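Long-range contacts in possible protein of nuclear scaffold (Encephalitozoon cuniculi, PDB 3KAE), which probably serves as the Cdc27 (APC3) subunit of the anaphase-promoting complex, its N-terminal domain forming a homodimer of tetratricopeptide-repeat architecture: residues I13-I22 against L38-E48; V203-A214 against C230-F241. One frame throughout, in Å; residues are numbered along the deposited sequence.

Contact 1: residues I13-I22 against L38-E48; sequences IRYRDYETAI and LMSIVLYLNGE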
# COMPACT_ATOMS: atom_id res chain seq x y z
N ILE C 13 -8.78 2.74 -4.50
CA ILE C 13 -7.74 2.44 -3.52
C ILE C 13 -8.10 1.13 -2.81
O ILE C 13 -7.33 0.19 -2.80
CB ILE C 13 -7.58 3.59 -2.52
CG1 ILE C 13 -6.99 4.80 -3.25
CG2 ILE C 13 -6.71 3.15 -1.35
CD1 ILE C 13 -7.38 6.15 -2.68
N ARG C 14 -9.32 1.08 -2.28
CA ARG C 14 -9.88 -0.12 -1.68
C ARG C 14 -9.75 -1.34 -2.58
O ARG C 14 -9.61 -2.45 -2.09
CB ARG C 14 -11.33 0.11 -1.26
CG ARG C 14 -12.17 -1.13 -1.20
CD ARG C 14 -13.40 -0.93 -0.33
NE ARG C 14 -14.44 -0.14 -0.98
CZ ARG C 14 -15.59 -0.64 -1.43
NH1 ARG C 14 -15.84 -1.94 -1.30
NH2 ARG C 14 -16.48 0.15 -2.01
N TYR C 15 -9.74 -1.16 -3.90
CA TYR C 15 -9.57 -2.31 -4.80
C TYR C 15 -8.13 -2.47 -5.27
O TYR C 15 -7.80 -3.37 -6.04
CB TYR C 15 -10.54 -2.23 -5.99
CG TYR C 15 -11.95 -2.67 -5.63
CD1 TYR C 15 -12.86 -1.77 -5.11
CD2 TYR C 15 -12.36 -3.99 -5.81
CE1 TYR C 15 -14.15 -2.16 -4.78
CE2 TYR C 15 -13.65 -4.40 -5.46
CZ TYR C 15 -14.53 -3.48 -4.95
OH TYR C 15 -15.81 -3.87 -4.61
N ARG C 16 -7.26 -1.59 -4.78
CA ARG C 16 -5.84 -1.67 -5.11
C ARG C 16 -5.67 -1.44 -6.59
O ARG C 16 -4.67 -1.84 -7.20
CB ARG C 16 -5.21 -3.01 -4.65
CG ARG C 16 -5.52 -3.39 -3.19
CD ARG C 16 -4.98 -2.36 -2.18
NE ARG C 16 -5.79 -2.36 -0.98
CZ ARG C 16 -5.81 -1.37 -0.09
NH1 ARG C 16 -5.04 -0.31 -0.27
NH2 ARG C 16 -6.59 -1.45 0.98
N ASP C 17 -6.66 -0.77 -7.17
CA ASP C 17 -6.57 -0.31 -8.56
C ASP C 17 -5.98 1.11 -8.56
O ASP C 17 -6.71 2.11 -8.66
CB ASP C 17 -7.95 -0.31 -9.22
CG ASP C 17 -7.91 0.22 -10.65
OD1 ASP C 17 -6.79 0.43 -11.19
OD2 ASP C 17 -8.99 0.45 -11.22
N TYR C 18 -4.66 1.18 -8.46
CA TYR C 18 -3.98 2.43 -8.17
C TYR C 18 -3.85 3.30 -9.43
O TYR C 18 -3.98 4.51 -9.35
CB TYR C 18 -2.60 2.18 -7.52
CG TYR C 18 -2.67 1.58 -6.09
CD1 TYR C 18 -3.62 2.03 -5.18
CD2 TYR C 18 -1.75 0.60 -5.66
CE1 TYR C 18 -3.69 1.52 -3.90
CE2 TYR C 18 -1.81 0.07 -4.36
CZ TYR C 18 -2.78 0.55 -3.48
OH TYR C 18 -2.87 0.07 -2.20
N GLU C 19 -3.60 2.67 -10.58
CA GLU C 19 -3.57 3.40 -11.87
C GLU C 19 -4.83 4.25 -12.08
O GLU C 19 -4.76 5.43 -12.40
CB GLU C 19 -3.38 2.44 -13.04
CG GLU C 19 -2.05 1.66 -13.02
CD GLU C 19 -0.83 2.56 -12.94
OE1 GLU C 19 -0.98 3.78 -13.14
OE2 GLU C 19 0.28 2.05 -12.70
N THR C 20 -5.98 3.66 -11.83
CA THR C 20 -7.21 4.44 -11.92
C THR C 20 -7.21 5.60 -10.93
O THR C 20 -7.59 6.71 -11.27
CB THR C 20 -8.43 3.55 -11.67
OG1 THR C 20 -8.47 2.54 -12.68
CG2 THR C 20 -9.69 4.35 -11.70
N ALA C 21 -6.76 5.34 -9.71
CA ALA C 21 -6.77 6.37 -8.67
C ALA C 21 -5.82 7.50 -9.00
O ALA C 21 -6.10 8.66 -8.72
CB ALA C 21 -6.41 5.73 -7.31
N ILE C 22 -4.65 7.15 -9.53
CA ILE C 22 -3.68 8.13 -9.96
C ILE C 22 -4.29 8.97 -11.12
O ILE C 22 -4.24 10.21 -11.11
CB ILE C 22 -2.37 7.42 -10.35
CG1 ILE C 22 -1.71 6.80 -9.10
CG2 ILE C 22 -1.42 8.39 -11.03
CD1 ILE C 22 -0.56 5.84 -9.39
N LEU C 38 -3.56 13.78 -1.85
CA LEU C 38 -4.18 12.51 -2.26
C LEU C 38 -3.43 11.85 -3.42
O LEU C 38 -3.21 10.63 -3.43
CB LEU C 38 -5.64 12.76 -2.67
CG LEU C 38 -6.45 11.58 -3.22
CD1 LEU C 38 -6.37 10.36 -2.30
CD2 LEU C 38 -7.90 11.97 -3.41
N MET C 39 -3.06 12.67 -4.38
CA MET C 39 -2.26 12.25 -5.51
C MET C 39 -0.95 11.65 -5.00
O MET C 39 -0.52 10.59 -5.43
CB MET C 39 -1.98 13.47 -6.38
CG MET C 39 -1.02 13.25 -7.52
SD MET C 39 -1.67 12.17 -8.79
CE MET C 39 -0.73 12.76 -10.19
N SER C 40 -0.30 12.37 -4.09
CA SER C 40 0.95 11.94 -3.51
C SER C 40 0.83 10.57 -2.82
O SER C 40 1.67 9.69 -2.99
CB SER C 40 1.43 12.98 -2.49
OG SER C 40 1.90 14.14 -3.13
N ILE C 41 -0.22 10.41 -2.04
CA ILE C 41 -0.50 9.16 -1.34
C ILE C 41 -0.68 7.99 -2.29
O ILE C 41 0.04 6.99 -2.19
CB ILE C 41 -1.73 9.31 -0.44
CG1 ILE C 41 -1.45 10.35 0.64
CG2 ILE C 41 -2.09 7.98 0.21
CD1 ILE C 41 -2.53 10.50 1.66
N VAL C 42 -1.60 8.14 -3.24
CA VAL C 42 -1.87 7.07 -4.19
C VAL C 42 -0.62 6.70 -4.97
O VAL C 42 -0.37 5.53 -5.27
CB VAL C 42 -3.06 7.43 -5.10
CG1 VAL C 42 -3.27 6.35 -6.15
CG2 VAL C 42 -4.32 7.61 -4.27
N LEU C 43 0.20 7.70 -5.26
CA LEU C 43 1.47 7.46 -5.94
C LEU C 43 2.41 6.65 -5.01
O LEU C 43 3.12 5.74 -5.46
CB LEU C 43 2.11 8.80 -6.30
CG LEU C 43 2.59 9.16 -7.72
CD1 LEU C 43 1.86 8.42 -8.81
CD2 LEU C 43 2.45 10.67 -7.94
N TYR C 44 2.41 7.00 -3.73
CA TYR C 44 3.21 6.27 -2.75
C TYR C 44 2.73 4.82 -2.72
O TYR C 44 3.52 3.89 -2.87
CB TYR C 44 3.13 6.90 -1.35
CG TYR C 44 3.86 6.08 -0.30
CD1 TYR C 44 5.22 6.26 -0.06
CD2 TYR C 44 3.20 5.07 0.40
CE1 TYR C 44 5.90 5.50 0.87
CE2 TYR C 44 3.87 4.31 1.35
CZ TYR C 44 5.21 4.53 1.57
OH TYR C 44 5.89 3.76 2.48
N LEU C 45 1.42 4.64 -2.57
CA LEU C 45 0.85 3.30 -2.52
C LEU C 45 1.21 2.47 -3.74
O LEU C 45 1.32 1.25 -3.66
CB LEU C 45 -0.66 3.35 -2.34
CG LEU C 45 -1.12 3.89 -0.98
CD1 LEU C 45 -2.63 4.17 -0.99
CD2 LEU C 45 -0.72 2.92 0.17
N ASN C 46 1.40 3.13 -4.88
CA ASN C 46 1.68 2.41 -6.12
C ASN C 46 3.16 2.16 -6.29
O ASN C 46 3.61 1.69 -7.34
CB ASN C 46 1.10 3.16 -7.32
CG ASN C 46 1.07 2.31 -8.57
OD1 ASN C 46 1.40 2.77 -9.68
ND2 ASN C 46 0.68 1.05 -8.40
N GLY C 47 3.93 2.49 -5.26
CA GLY C 47 5.37 2.26 -5.25
C GLY C 47 6.17 3.31 -6.00
O GLY C 47 7.34 3.07 -6.30
N GLU C 48 5.56 4.46 -6.28
CA GLU C 48 6.23 5.50 -7.08
C GLU C 48 6.69 6.68 -6.25
O GLU C 48 6.07 7.75 -6.25
CB GLU C 48 5.32 5.97 -8.23
CG GLU C 48 4.87 4.86 -9.15
CD GLU C 48 4.07 5.36 -10.33
OE1 GLU C 48 2.83 5.15 -10.36
OE2 GLU C 48 4.68 5.99 -11.23
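Leu45 lies over one face of the Tyr18 ring: its CB is 3.9 Å from the ring centroid and 20° off the normal, the geometry of a CH-pi contact. On the opposite face sits the backbone of Arg16, with CA displaced toward the rim, while the side-chain amide of Asn46 approaches the edge near the ring plane. A hydrogen bond from Arg16 NH1 to Tyr18 OH (2.9 Å, 160° at the hydrogen) holds the phenol's hydroxyl end in place, the oxygen lying close to the guanidinium plane. Arg16 itself, at positive phi, forms the Schellman turn that ends helix 5-14, and its NE donates to Tyr67 OH of the second subunit.

This is helix-on-helix packing of the tetratricopeptide-repeat array: the segments of helices 18-31 and 36-45 run antiparallel at 159°, their axes 9.3 Å apart. Val42 is the knob, set among Ile13, Tyr18, Ala21 and Ile22. Its two methyls divide the work. CG1, anti to the backbone N, presses unusually close on Ala21 CB (3.4 Å) and equally on Ile22 CG1, whereas CG2 turns to Ile13 CD1 at 3.7 Å. Farther out, Ile22 CD1 reaches Leu43 CD1 at 3.6 Å, the two side chains crossing at about a right angle. Glu48, whose OE1 also touches Ile22 CD1, pairs through OE2 with Arg51 in a salt bridge.

Contact 2: residues V203-A214 against C230-F241; sequences VPGIGSYFISNA and CFELVRRKDPMF
Phe241 reaches back from beyond helix 224-237 to Tyr209, Ser208 and Ser212, adding an aromatic layer to an antiparallel helix pair of the tetratricopeptide-repeat type. The pairing is measured by axes 8.6 Å apart and an angle of 150° between the segments of helices 206-220 and 224-237.

The aromatic contacts centre on two perpendicular rings. Phe241 turns its edge to the face of Tyr209 in a T-shaped pair, with centroids 5.0 Å apart and planes at 90°, and CE1 stands above the middle of the tyrosine ring. One face of Phe241 is covered by Ser208 CB, 3.8 Å from the ring centroid, in a CH-pi contact. With its CG anti to the backbone N (chi1 173°), Phe241 is directed at the serine-bearing side of helix 206-220. Tyr209 also meets Phe23 of the second subunit edge-to-face.

Apolar contacts fill the space between the helices. One methyl of Ile211, CG2, touches three residues: Leu233 CD2 at 3.8 Å, Cys230 CB and Val234 CG2. Toward the open end of the pair, Val203 CG1 packs against Lys237 CB (3.6 Å), the two side chains crossing at about a right angle.

Polar contacts gather where the helix gives way at Asp238. Ser208 OG lies 3.1 Å from Asp238 OD1 and 2.9 Å from Gly205 O, and its single proton could serve either acceptor, which leaves the choice between them undetermined. The same carboxylate flanks Pro204, which follows a cis peptide bond; the proline ring sits against the last helical residue, with Pro204 CG 3.1 Å from Lys237 O.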
# COMPACT_ATOMS: atom_id res chain seq x y z
N VAL C 203 2.22 -20.44 17.22
CA VAL C 203 3.05 -20.38 16.02
C VAL C 203 2.35 -21.17 14.94
O VAL C 203 2.20 -22.39 15.07
CB VAL C 203 4.41 -21.05 16.29
CG1 VAL C 203 5.33 -20.96 15.06
CG2 VAL C 203 5.07 -20.45 17.52
N PRO C 204 1.93 -20.50 13.86
CA PRO C 204 2.11 -19.07 13.57
C PRO C 204 1.29 -18.13 14.46
O PRO C 204 0.23 -18.51 14.97
CB PRO C 204 1.63 -18.93 12.13
CG PRO C 204 1.61 -20.33 11.58
CD PRO C 204 1.26 -21.19 12.74
N GLY C 205 1.80 -16.91 14.63
CA GLY C 205 1.15 -15.91 15.46
C GLY C 205 2.16 -15.18 16.34
O GLY C 205 3.34 -15.12 15.99
N ILE C 206 1.71 -14.64 17.47
CA ILE C 206 2.59 -13.91 18.38
C ILE C 206 3.78 -14.78 18.80
O ILE C 206 4.89 -14.27 19.06
CB ILE C 206 1.81 -13.43 19.63
CG1 ILE C 206 2.64 -12.42 20.42
CG2 ILE C 206 1.37 -14.62 20.51
CD1 ILE C 206 1.87 -11.77 21.56
N GLY C 207 3.56 -16.09 18.86
CA GLY C 207 4.62 -17.00 19.27
C GLY C 207 5.81 -16.96 18.33
O GLY C 207 6.96 -17.15 18.74
N SER C 208 5.52 -16.74 17.06
CA SER C 208 6.56 -16.69 16.03
C SER C 208 7.60 -15.62 16.36
O SER C 208 8.80 -15.81 16.18
CB SER C 208 5.94 -16.42 14.65
OG SER C 208 4.75 -17.18 14.47
N TYR C 209 7.12 -14.48 16.85
CA TYR C 209 8.02 -13.41 17.27
C TYR C 209 8.76 -13.81 18.55
O TYR C 209 9.98 -13.73 18.61
CB TYR C 209 7.24 -12.12 17.51
CG TYR C 209 6.53 -11.59 16.29
CD1 TYR C 209 7.16 -10.69 15.44
CD2 TYR C 209 5.22 -11.98 16.00
CE1 TYR C 209 6.52 -10.20 14.32
CE2 TYR C 209 4.57 -11.49 14.88
CZ TYR C 209 5.22 -10.59 14.04
OH TYR C 209 4.59 -10.08 12.90
N PHE C 210 8.03 -14.24 19.57
CA PHE C 210 8.65 -14.58 20.86
C PHE C 210 9.72 -15.66 20.73
O PHE C 210 10.87 -15.47 21.10
CB PHE C 210 7.60 -14.98 21.89
CG PHE C 210 8.14 -15.06 23.29
CD1 PHE C 210 8.13 -13.93 24.11
CD2 PHE C 210 8.68 -16.24 23.79
CE1 PHE C 210 8.63 -13.98 25.39
CE2 PHE C 210 9.18 -16.30 25.07
CZ PHE C 210 9.15 -15.17 25.87
N ILE C 211 9.35 -16.80 20.17
CA ILE C 211 10.30 -17.88 19.94
C ILE C 211 11.48 -17.45 19.06
O ILE C 211 12.61 -17.90 19.28
CB ILE C 211 9.61 -19.11 19.34
CG1 ILE C 211 8.39 -19.51 20.17
CG2 ILE C 211 10.59 -20.27 19.22
CD1 ILE C 211 8.63 -19.54 21.62
N SER C 212 11.21 -16.61 18.06
CA SER C 212 12.29 -16.09 17.21
C SER C 212 13.28 -15.28 18.07
O SER C 212 14.50 -15.46 18.00
CB SER C 212 11.74 -15.24 16.06
OG SER C 212 11.03 -16.04 15.14
N ASN C 213 12.75 -14.39 18.88
CA ASN C 213 13.61 -13.60 19.72
C ASN C 213 14.34 -14.54 20.71
O ASN C 213 15.53 -14.37 20.97
CB ASN C 213 12.81 -12.51 20.42
CG ASN C 213 12.45 -11.36 19.48
OD1 ASN C 213 13.10 -11.16 18.46
ND2 ASN C 213 11.42 -10.60 19.83
N ALA C 214 13.63 -15.55 21.21
CA ALA C 214 14.23 -16.54 22.11
C ALA C 214 15.46 -17.16 21.48
O ALA C 214 16.53 -17.20 22.09
CB ALA C 214 13.21 -17.65 22.50
N CYS C 230 14.70 -23.64 18.81
CA CYS C 230 13.76 -22.53 18.62
C CYS C 230 13.58 -22.11 17.16
O CYS C 230 12.46 -21.99 16.68
CB CYS C 230 14.19 -21.33 19.46
SG CYS C 230 13.81 -21.49 21.23
N PHE C 231 14.69 -21.89 16.45
CA PHE C 231 14.64 -21.51 15.05
C PHE C 231 13.97 -22.60 14.23
O PHE C 231 13.08 -22.33 13.42
CB PHE C 231 16.05 -21.27 14.50
CG PHE C 231 16.71 -20.01 15.00
CD1 PHE C 231 16.16 -18.76 14.72
CD2 PHE C 231 17.89 -20.07 15.73
CE1 PHE C 231 16.77 -17.59 15.16
CE2 PHE C 231 18.51 -18.91 16.19
CZ PHE C 231 17.95 -17.67 15.90
N GLU C 232 14.39 -23.84 14.44
CA GLU C 232 13.82 -24.98 13.72
C GLU C 232 12.30 -25.05 13.90
O GLU C 232 11.58 -25.30 12.93
CB GLU C 232 14.48 -26.28 14.17
N LEU C 233 11.82 -24.84 15.12
CA LEU C 233 10.38 -24.83 15.37
C LEU C 233 9.64 -23.87 14.43
O LEU C 233 8.74 -24.28 13.70
CB LEU C 233 10.07 -24.46 16.83
CG LEU C 233 8.65 -23.91 17.05
CD1 LEU C 233 7.61 -24.97 16.76
CD2 LEU C 233 8.47 -23.38 18.45
N VAL C 234 10.04 -22.60 14.46
CA VAL C 234 9.43 -21.59 13.59
C VAL C 234 9.63 -21.90 12.10
O VAL C 234 8.71 -21.72 11.31
CB VAL C 234 9.97 -20.17 13.92
CG1 VAL C 234 9.25 -19.10 13.08
CG2 VAL C 234 9.84 -19.90 15.44
N ARG C 235 10.81 -22.38 11.73
CA ARG C 235 11.07 -22.75 10.33
C ARG C 235 10.04 -23.74 9.81
O ARG C 235 9.71 -23.74 8.63
CB ARG C 235 12.47 -23.35 10.16
CG ARG C 235 13.64 -22.41 10.41
N ARG C 236 9.52 -24.59 10.70
CA ARG C 236 8.54 -25.61 10.29
C ARG C 236 7.07 -25.21 10.45
O ARG C 236 6.28 -25.45 9.54
CB ARG C 236 8.81 -26.96 10.97
CG ARG C 236 9.08 -26.92 12.45
CD ARG C 236 9.52 -28.30 12.93
NE ARG C 236 9.34 -28.43 14.38
CZ ARG C 236 10.33 -28.63 15.24
NH1 ARG C 236 11.58 -28.75 14.82
NH2 ARG C 236 10.05 -28.72 16.54
N LYS C 237 6.71 -24.62 11.58
CA LYS C 237 5.33 -24.21 11.82
C LYS C 237 4.99 -22.86 11.17
O LYS C 237 3.83 -22.44 11.14
CB LYS C 237 5.04 -24.13 13.33
CG LYS C 237 4.94 -25.47 14.03
CD LYS C 237 4.65 -25.28 15.51
CE LYS C 237 4.60 -26.61 16.24
NZ LYS C 237 4.72 -26.45 17.71
N ASP C 238 6.02 -22.19 10.66
CA ASP C 238 5.85 -20.87 10.06
C ASP C 238 7.07 -20.51 9.22
O ASP C 238 7.74 -19.52 9.49
CB ASP C 238 5.64 -19.82 11.15
CG ASP C 238 5.09 -18.53 10.58
OD1 ASP C 238 4.84 -17.57 11.36
OD2 ASP C 238 4.92 -18.48 9.36
N PRO C 239 7.35 -21.32 8.18
CA PRO C 239 8.59 -21.22 7.40
C PRO C 239 8.75 -19.86 6.75
O PRO C 239 9.87 -19.38 6.57
CB PRO C 239 8.39 -22.27 6.30
CG PRO C 239 7.27 -23.13 6.76
CD PRO C 239 6.39 -22.26 7.58
N MET C 240 7.63 -19.25 6.39
CA MET C 240 7.66 -18.00 5.66
C MET C 240 7.77 -16.78 6.57
O MET C 240 7.99 -15.67 6.09
CB MET C 240 6.44 -17.91 4.75
CG MET C 240 6.52 -18.86 3.56
SD MET C 240 4.97 -19.73 3.25
CE MET C 240 3.80 -18.39 3.46
N PHE C 241 7.62 -16.98 7.89
CA PHE C 241 7.82 -15.89 8.85
C PHE C 241 9.27 -15.42 8.76
O PHE C 241 9.56 -14.29 8.45
CB PHE C 241 7.53 -16.36 10.28
CG PHE C 241 7.89 -15.34 11.34
CD1 PHE C 241 6.95 -14.42 11.78
CD2 PHE C 241 9.16 -15.31 11.89
CE1 PHE C 241 7.28 -13.48 12.75
CE2 PHE C 241 9.50 -14.36 12.86
CZ PHE C 241 8.56 -13.46 13.30

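How the contacts relate
From the N terminus, helix 5-14 turns into helix 18-31, and contact 1 closes the first loop when residues 38-48 come back against 13-22, helix 36-45 running antiparallel to helix 18-31. The chain then runs through the helices from 49-57 to 193-200 before contact 2 closes an equally short loop, 203-214 with 230-241, near the C terminus. The loops are in series, neither enclosing nor crossing the other; the centres of contact 1 and contact 2 lie about 34 Å apart and their nearest atoms about 17 Å. The dimer relates them differently: Tyr209 of contact 2 packs on Ile22 of the second subunit, a contact 1 residue there, bringing the C-terminal helices of one chain against the N-terminal helices of its partner.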